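Local coordinates for conserved hypothetical protein (Streptococcus pneumoniae, PDB 4QDY) that is of unknown function but belongs to the YbbR-like family and contains two YbbR-like domains, at residues A[13-22]-A[57-66]; A[40-51]-A[80-88]. All coordinates share one frame; numbering follows the deposited sequence.

Interaction 1. Residues A[13-22]-A[57-66]; sequences VTNVPIDIRY and RKFKVTADLT
Asp64 OD1, which lies 3.9 Å from Arg21 CD, is gripped by two groups of Thr66. Thr66 OG1 donates to Asp64 OD1 at 2.7 Å, and Thr66 N reaches it from the same face of the carboxylate, forming an Asx turn. Arg21 and Asp64 run side by side, but their flat groups are turned 68° apart and Arg21 NE stays 4.5 Å from Asp64 OD1, beyond a salt bridge. The backbones that carry them, strands 16-21 and 60-64, pair in parallel within the mixed sheet of the first YbbR-like domain: Asp19 N donates to Val61 O (2.8 Å) and Ala63 N to Asp19 O, then Arg21 N to Ala63 O and Leu65 N to Arg21 O. On the apolar face Ile18 CG2 and Ile20 CG1 both touch Ala63 CB. With CG1 of Ile20 beside the backbone N (chi1 -59°), its CG2 branch is left to meet Leu65 CD1 at 3.6 Å. Val16 CG1 packs on Val61 CG1 at 3.7 Å and on Phe59 CE1. Arg57, bent at chi3, lays one guanidinium face over Val13 CG1; its NH2 bonds to Met52 O and to a water that donates to Thr14 O. Asn15 ND2, at the corner, bonds to Tyr22 O of the second subunit. Val13 and Val16 pair with strand 35-42, Ile18 and Ile20 pack on Ile95 of strand 87-113, and Val61 and Ala63 rest on Leu77 of strand 71-80.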
# COMPACT_ATOMS: atom_id res chain seq x y z
N VAL A 13 5.56 12.58 -13.39
CA VAL A 13 4.32 11.82 -13.53
C VAL A 13 3.94 11.29 -12.14
O VAL A 13 4.70 10.53 -11.55
CB VAL A 13 4.44 10.68 -14.59
CG1 VAL A 13 3.12 9.94 -14.74
CG2 VAL A 13 4.88 11.24 -15.94
N THR A 14 2.80 11.75 -11.60
CA THR A 14 2.33 11.33 -10.28
C THR A 14 1.33 10.17 -10.42
O THR A 14 0.82 9.93 -11.52
CB THR A 14 1.70 12.51 -9.51
OG1 THR A 14 0.62 13.06 -10.29
CG2 THR A 14 2.71 13.60 -9.16
N ASN A 15 1.08 9.45 -9.30
CA ASN A 15 0.16 8.32 -9.16
C ASN A 15 0.59 7.15 -10.07
O ASN A 15 -0.23 6.60 -10.82
CB ASN A 15 -1.30 8.75 -9.48
CG ASN A 15 -1.82 9.92 -8.68
OD1 ASN A 15 -1.17 10.46 -7.77
ND2 ASN A 15 -3.02 10.37 -9.03
N VAL A 16 1.88 6.76 -10.00
CA VAL A 16 2.41 5.66 -10.81
C VAL A 16 2.42 4.39 -9.95
O VAL A 16 3.18 4.31 -8.98
CB VAL A 16 3.82 5.97 -11.42
CG1 VAL A 16 4.26 4.85 -12.36
CG2 VAL A 16 3.82 7.30 -12.15
N PRO A 17 1.56 3.38 -10.25
CA PRO A 17 1.54 2.17 -9.41
C PRO A 17 2.74 1.26 -9.69
O PRO A 17 3.21 1.19 -10.83
CB PRO A 17 0.22 1.49 -9.79
CG PRO A 17 -0.06 1.96 -11.17
CD PRO A 17 0.57 3.31 -11.34
N ILE A 18 3.21 0.55 -8.65
CA ILE A 18 4.36 -0.37 -8.73
C ILE A 18 3.87 -1.79 -9.02
O ILE A 18 2.97 -2.28 -8.33
CB ILE A 18 5.20 -0.33 -7.41
CG1 ILE A 18 5.44 1.12 -6.91
CG2 ILE A 18 6.51 -1.11 -7.58
CD1 ILE A 18 5.93 1.22 -5.47
N ASP A 19 4.48 -2.46 -10.02
CA ASP A 19 4.12 -3.83 -10.35
C ASP A 19 5.10 -4.75 -9.62
O ASP A 19 6.20 -5.02 -10.11
CB ASP A 19 4.11 -4.05 -11.88
CG ASP A 19 3.40 -5.31 -12.34
OD1 ASP A 19 3.70 -6.40 -11.79
OD2 ASP A 19 2.60 -5.23 -13.30
N ILE A 20 4.71 -5.18 -8.42
CA ILE A 20 5.53 -6.02 -7.55
C ILE A 20 5.30 -7.50 -7.86
O ILE A 20 4.18 -7.98 -7.75
CB ILE A 20 5.22 -5.71 -6.05
CG1 ILE A 20 5.49 -4.21 -5.74
CG2 ILE A 20 6.04 -6.62 -5.13
CD1 ILE A 20 5.08 -3.74 -4.40
N ARG A 21 6.38 -8.21 -8.22
CA ARG A 21 6.37 -9.64 -8.50
C ARG A 21 6.78 -10.40 -7.23
O ARG A 21 7.86 -10.15 -6.68
CB ARG A 21 7.28 -9.99 -9.69
CG ARG A 21 7.31 -11.49 -10.01
CD ARG A 21 8.18 -11.82 -11.21
NE ARG A 21 8.31 -13.27 -11.39
CZ ARG A 21 7.47 -14.02 -12.11
NH1 ARG A 21 6.43 -13.47 -12.72
NH2 ARG A 21 7.67 -15.33 -12.21
N TYR A 22 5.89 -11.30 -6.77
CA TYR A 22 6.06 -12.14 -5.58
C TYR A 22 4.97 -13.21 -5.52
O TYR A 22 3.89 -13.02 -6.09
CB TYR A 22 6.05 -11.28 -4.29
CG TYR A 22 4.68 -10.79 -3.86
CD1 TYR A 22 4.06 -9.75 -4.54
CD2 TYR A 22 4.05 -11.30 -2.73
CE1 TYR A 22 2.80 -9.29 -4.15
CE2 TYR A 22 2.81 -10.83 -2.32
CZ TYR A 22 2.18 -9.83 -3.04
OH TYR A 22 0.96 -9.36 -2.62
N ARG A 57 0.31 5.59 -22.01
CA ARG A 57 1.54 5.30 -21.27
C ARG A 57 2.05 3.90 -21.61
O ARG A 57 1.28 2.94 -21.58
CB ARG A 57 1.32 5.45 -19.76
CG ARG A 57 2.59 5.37 -18.91
CD ARG A 57 2.28 5.52 -17.44
NE ARG A 57 1.57 6.78 -17.17
CZ ARG A 57 1.08 7.13 -15.99
NH1 ARG A 57 1.21 6.33 -14.94
NH2 ARG A 57 0.45 8.29 -15.85
N LYS A 58 3.36 3.79 -21.91
CA LYS A 58 4.00 2.51 -22.24
C LYS A 58 4.93 2.03 -21.12
O LYS A 58 5.11 0.81 -21.00
CB LYS A 58 4.79 2.65 -23.55
N PHE A 59 5.51 2.95 -20.31
CA PHE A 59 6.45 2.57 -19.26
C PHE A 59 5.70 1.98 -18.05
O PHE A 59 4.51 2.25 -17.86
CB PHE A 59 7.34 3.75 -18.80
CG PHE A 59 6.76 4.73 -17.79
CD1 PHE A 59 6.88 4.49 -16.42
CD2 PHE A 59 6.19 5.92 -18.20
CE1 PHE A 59 6.36 5.39 -15.49
CE2 PHE A 59 5.69 6.84 -17.27
CZ PHE A 59 5.77 6.56 -15.92
N LYS A 60 6.42 1.21 -17.23
CA LYS A 60 5.92 0.58 -16.02
C LYS A 60 7.02 0.50 -14.97
O LYS A 60 8.18 0.25 -15.32
CB LYS A 60 5.38 -0.83 -16.34
N VAL A 61 6.67 0.75 -13.70
CA VAL A 61 7.65 0.66 -12.61
C VAL A 61 7.41 -0.71 -11.94
O VAL A 61 6.29 -1.03 -11.56
CB VAL A 61 7.65 1.86 -11.63
CG1 VAL A 61 6.29 2.09 -10.99
CG2 VAL A 61 8.73 1.72 -10.57
N THR A 62 8.48 -1.52 -11.86
CA THR A 62 8.40 -2.87 -11.31
C THR A 62 9.38 -3.08 -10.15
O THR A 62 10.33 -2.32 -9.98
CB THR A 62 8.68 -3.93 -12.40
OG1 THR A 62 10.00 -3.76 -12.92
CG2 THR A 62 7.66 -3.91 -13.53
N ALA A 63 9.12 -4.14 -9.36
CA ALA A 63 9.90 -4.63 -8.22
C ALA A 63 9.81 -6.15 -8.16
O ALA A 63 8.73 -6.69 -8.43
CB ALA A 63 9.41 -3.99 -6.93
N ASP A 64 10.92 -6.83 -7.87
CA ASP A 64 10.95 -8.30 -7.82
C ASP A 64 11.34 -8.76 -6.42
O ASP A 64 12.38 -8.35 -5.90
CB ASP A 64 11.92 -8.85 -8.89
CG ASP A 64 11.90 -10.35 -9.10
OD1 ASP A 64 10.97 -11.01 -8.59
OD2 ASP A 64 12.79 -10.85 -9.82
N LEU A 65 10.50 -9.61 -5.80
CA LEU A 65 10.72 -10.12 -4.44
C LEU A 65 10.97 -11.64 -4.40
O LEU A 65 11.14 -12.19 -3.31
CB LEU A 65 9.51 -9.80 -3.54
CG LEU A 65 9.05 -8.34 -3.39
CD1 LEU A 65 7.84 -8.27 -2.48
CD2 LEU A 65 10.14 -7.45 -2.82
N THR A 66 11.00 -12.31 -5.57
CA THR A 66 11.17 -13.76 -5.72
C THR A 66 12.46 -14.28 -5.06
O THR A 66 12.43 -15.34 -4.42
CB THR A 66 11.17 -14.17 -7.20
OG1 THR A 66 12.13 -13.39 -7.91
CG2 THR A 66 9.79 -14.03 -7.85
O HOH W 1 -0.57 9.18 -13.60

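Interaction 2. Residues A[40-51]-A[80-88]; sequences LTGANRLSLASE and EDLPNGLTA. With SO4 (sulfate ion), chain D.
A strand-to-helix connection of the first YbbR-like domain meets the type II turn of residues 83-86 that leads into strand 87-113. Strand 35-42 ends antiparallel to the start of strand 87-113, and Thr41 and Thr87 form a hydrogen-bonded pair. Thr41 N donates to Thr87 O, and Thr87 N returns a bond of 2.9 Å to Thr41 O, each donor lying in the plane of its carbonyl. A water next to Thr41 OG1 also reaches Thr87 O, weakly. On the other face of the sheet, Leu40 and Ala88 make the neighbouring non-hydrogen-bonded pair: Leu40 CD2 lies 3.7 Å from Ala88 CB and slides past Leu82 CD1 coming the opposite way.

After Gly42 the chain enters helix 45-52, where Asn44 is the N-cap, its OD1 accepting weakly from Leu46 N and Ser47 N. Leu86, the last residue of the turn from Pro83, fits between strand and helix. Its CG stands beside the backbone N (chi1 -65°), and the CD2 branch of Leu86 passes 3.8 Å from Gly42 CA. The same methyl meets Leu48 CD1 and Ser47 OG, a hydroxyl that donates back to Asn44 O from above its carbonyl plane. Gly85 takes the third place of the turn with a positive phi (91°), as type II geometry favours. Farther along the helix, Glu51 and Pro83 approach from opposite directions, the carboxylate against the ring carbons CG and CD. Glu51 OE2 is held by the backbone N of Lys58 and of Phe59. At the outer side Arg45 bends at chi3 and meets a sulfate, probably from the crystallisation liquor, which Tyr9 OH also binds: Arg45 NH1 donates to sulfate O1 at 3.1 Å.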
# COMPACT_ATOMS: atom_id res chain seq x y z
N LEU A 40 10.32 12.30 -15.68
CA LEU A 40 10.66 12.04 -17.08
C LEU A 40 11.43 13.23 -17.66
O LEU A 40 11.11 14.37 -17.33
CB LEU A 40 9.42 11.74 -17.93
CG LEU A 40 8.58 10.50 -17.61
CD1 LEU A 40 7.42 10.39 -18.58
CD2 LEU A 40 9.39 9.22 -17.72
N THR A 41 12.45 12.96 -18.50
CA THR A 41 13.26 14.00 -19.14
C THR A 41 13.53 13.58 -20.60
O THR A 41 13.90 12.44 -20.87
CB THR A 41 14.58 14.24 -18.36
OG1 THR A 41 14.30 14.42 -16.97
CG2 THR A 41 15.37 15.44 -18.88
N GLY A 42 13.34 14.53 -21.52
CA GLY A 42 13.55 14.32 -22.94
C GLY A 42 13.30 15.55 -23.78
O GLY A 42 12.53 16.43 -23.38
N ALA A 43 13.96 15.62 -24.95
CA ALA A 43 13.83 16.73 -25.90
C ALA A 43 12.52 16.66 -26.68
O ALA A 43 12.00 17.69 -27.10
CB ALA A 43 15.01 16.73 -26.86
N ASN A 44 11.98 15.43 -26.88
CA ASN A 44 10.73 15.19 -27.59
C ASN A 44 9.56 15.39 -26.61
O ASN A 44 9.32 14.55 -25.74
CB ASN A 44 10.73 13.78 -28.22
CG ASN A 44 9.52 13.40 -29.05
OD1 ASN A 44 8.60 14.19 -29.29
ND2 ASN A 44 9.51 12.17 -29.53
N ARG A 45 8.86 16.53 -26.76
CA ARG A 45 7.72 16.93 -25.92
C ARG A 45 6.51 16.03 -26.14
O ARG A 45 5.75 15.80 -25.20
CB ARG A 45 7.31 18.38 -26.22
CG ARG A 45 8.41 19.41 -25.99
CD ARG A 45 7.95 20.82 -26.26
NE ARG A 45 6.97 21.29 -25.27
CZ ARG A 45 6.44 22.51 -25.26
NH1 ARG A 45 6.79 23.40 -26.19
NH2 ARG A 45 5.57 22.85 -24.32
N LEU A 46 6.31 15.56 -27.38
CA LEU A 46 5.20 14.71 -27.80
C LEU A 46 5.25 13.34 -27.11
O LEU A 46 4.22 12.90 -26.58
CB LEU A 46 5.19 14.53 -29.33
CG LEU A 46 4.77 15.72 -30.21
CD1 LEU A 46 5.80 16.85 -30.19
CD2 LEU A 46 4.66 15.28 -31.64
N SER A 47 6.43 12.68 -27.08
CA SER A 47 6.61 11.38 -26.42
C SER A 47 6.47 11.52 -24.91
O SER A 47 5.95 10.63 -24.25
CB SER A 47 7.96 10.76 -26.77
OG SER A 47 9.04 11.54 -26.29
N LEU A 48 6.93 12.67 -24.38
CA LEU A 48 6.88 13.04 -22.97
C LEU A 48 5.42 13.19 -22.52
O LEU A 48 5.05 12.68 -21.46
CB LEU A 48 7.67 14.35 -22.78
CG LEU A 48 8.06 14.77 -21.37
CD1 LEU A 48 9.17 13.89 -20.83
CD2 LEU A 48 8.60 16.19 -21.37
N ALA A 49 4.59 13.84 -23.37
CA ALA A 49 3.17 14.09 -23.14
C ALA A 49 2.36 12.79 -23.15
O ALA A 49 1.52 12.60 -22.27
CB ALA A 49 2.63 15.04 -24.20
N SER A 50 2.61 11.90 -24.15
CA SER A 50 1.91 10.62 -24.29
C SER A 50 2.28 9.65 -23.17
O SER A 50 1.48 8.79 -22.82
CB SER A 50 2.22 9.98 -25.64
OG SER A 50 3.59 9.65 -25.77
N GLU A 51 3.49 9.79 -22.61
CA GLU A 51 3.98 8.92 -21.55
C GLU A 51 3.47 9.40 -20.18
O GLU A 51 3.43 8.62 -19.23
CB GLU A 51 5.51 8.90 -21.58
CG GLU A 51 6.10 7.55 -21.21
CD GLU A 51 5.69 6.35 -22.05
OE1 GLU A 51 5.32 6.52 -23.23
OE2 GLU A 51 5.80 5.22 -21.52
N GLU A 80 10.53 -0.28 -16.82
CA GLU A 80 10.47 -1.16 -17.99
C GLU A 80 9.61 -0.55 -19.09
O GLU A 80 8.68 0.20 -18.79
CB GLU A 80 9.94 -2.55 -17.61
CG GLU A 80 10.81 -3.32 -16.63
CD GLU A 80 10.36 -4.72 -16.25
OE1 GLU A 80 9.45 -5.26 -16.93
OE2 GLU A 80 10.94 -5.29 -15.30
N ASP A 81 9.93 -0.88 -20.36
CA ASP A 81 9.25 -0.47 -21.60
C ASP A 81 9.20 1.08 -21.76
O ASP A 81 8.25 1.60 -22.37
CB ASP A 81 7.81 -1.04 -21.65
CG ASP A 81 7.72 -2.56 -21.63
OD1 ASP A 81 8.60 -3.22 -22.23
OD2 ASP A 81 6.73 -3.09 -21.08
N LEU A 82 10.23 1.79 -21.27
CA LEU A 82 10.32 3.25 -21.44
C LEU A 82 10.73 3.57 -22.88
O LEU A 82 11.74 3.03 -23.35
CB LEU A 82 11.30 3.89 -20.43
CG LEU A 82 11.49 5.42 -20.52
CD1 LEU A 82 10.32 6.17 -19.89
CD2 LEU A 82 12.76 5.85 -19.84
N PRO A 83 9.98 4.45 -23.61
CA PRO A 83 10.36 4.76 -25.00
C PRO A 83 11.71 5.46 -25.09
O PRO A 83 12.12 6.16 -24.17
CB PRO A 83 9.24 5.69 -25.48
CG PRO A 83 8.58 6.19 -24.26
CD PRO A 83 8.74 5.15 -23.21
N ASN A 84 12.41 5.22 -26.21
CA ASN A 84 13.74 5.77 -26.52
C ASN A 84 13.70 7.30 -26.59
O ASN A 84 12.70 7.88 -27.02
CB ASN A 84 14.26 5.19 -27.84
CG ASN A 84 14.44 3.68 -27.84
OD1 ASN A 84 14.73 3.04 -26.82
ND2 ASN A 84 14.33 3.09 -29.02
N GLY A 85 14.79 7.92 -26.14
CA GLY A 85 14.93 9.37 -26.11
C GLY A 85 14.46 9.98 -24.80
O GLY A 85 14.46 11.21 -24.66
N LEU A 86 14.05 9.13 -23.84
CA LEU A 86 13.57 9.56 -22.53
C LEU A 86 14.40 8.95 -21.39
O LEU A 86 14.93 7.84 -21.51
CB LEU A 86 12.09 9.19 -22.31
CG LEU A 86 11.03 9.87 -23.19
CD1 LEU A 86 9.65 9.41 -22.79
CD2 LEU A 86 11.08 11.39 -23.07
N THR A 87 14.49 9.70 -20.28
CA THR A 87 15.16 9.36 -19.03
C THR A 87 14.09 9.32 -17.93
O THR A 87 13.31 10.26 -17.83
CB THR A 87 16.30 10.37 -18.75
OG1 THR A 87 17.25 10.30 -19.81
CG2 THR A 87 17.01 10.13 -17.42
N ALA A 88 14.04 8.23 -17.14
CA ALA A 88 13.05 8.08 -16.07
C ALA A 88 13.71 7.73 -14.75
O ALA A 88 14.53 6.81 -14.68
CB ALA A 88 12.04 7.02 -16.44
S SO4 D . 10.16 23.12 -28.83
O1 SO4 D . 8.73 23.18 -28.56
O2 SO4 D . 10.40 23.21 -30.27
O3 SO4 D . 10.83 24.25 -28.17
O4 SO4 D . 10.70 21.86 -28.33
O HOH W 2 14.50 11.94 -15.80

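Overall arrangement
From the N terminus, strand 9-21 comes first, then strand 35-42 with helix 45-52, then strand 60-64, and last the turn before strand 87-113. Interaction 1 closes the loop of residues 23-56 by joining residues 13-22 to 57-66. Interaction 2 closes residues 52-79 by joining 40-51 to 80-88, and because the segments alternate the two closures cross. Their centres lie about 17 Å apart within the first YbbR-like domain, and strands 9-21 and 35-42 are neighbours in the same sheet. Two probable hydrogen bonds link the contacts directly: Lys60 O with Glu80 N joins strand 60-64 to the end of strand 71-80, and Glu51 OE2 with Phe59 N joins helix 45-52 to the loop before strand 60-64.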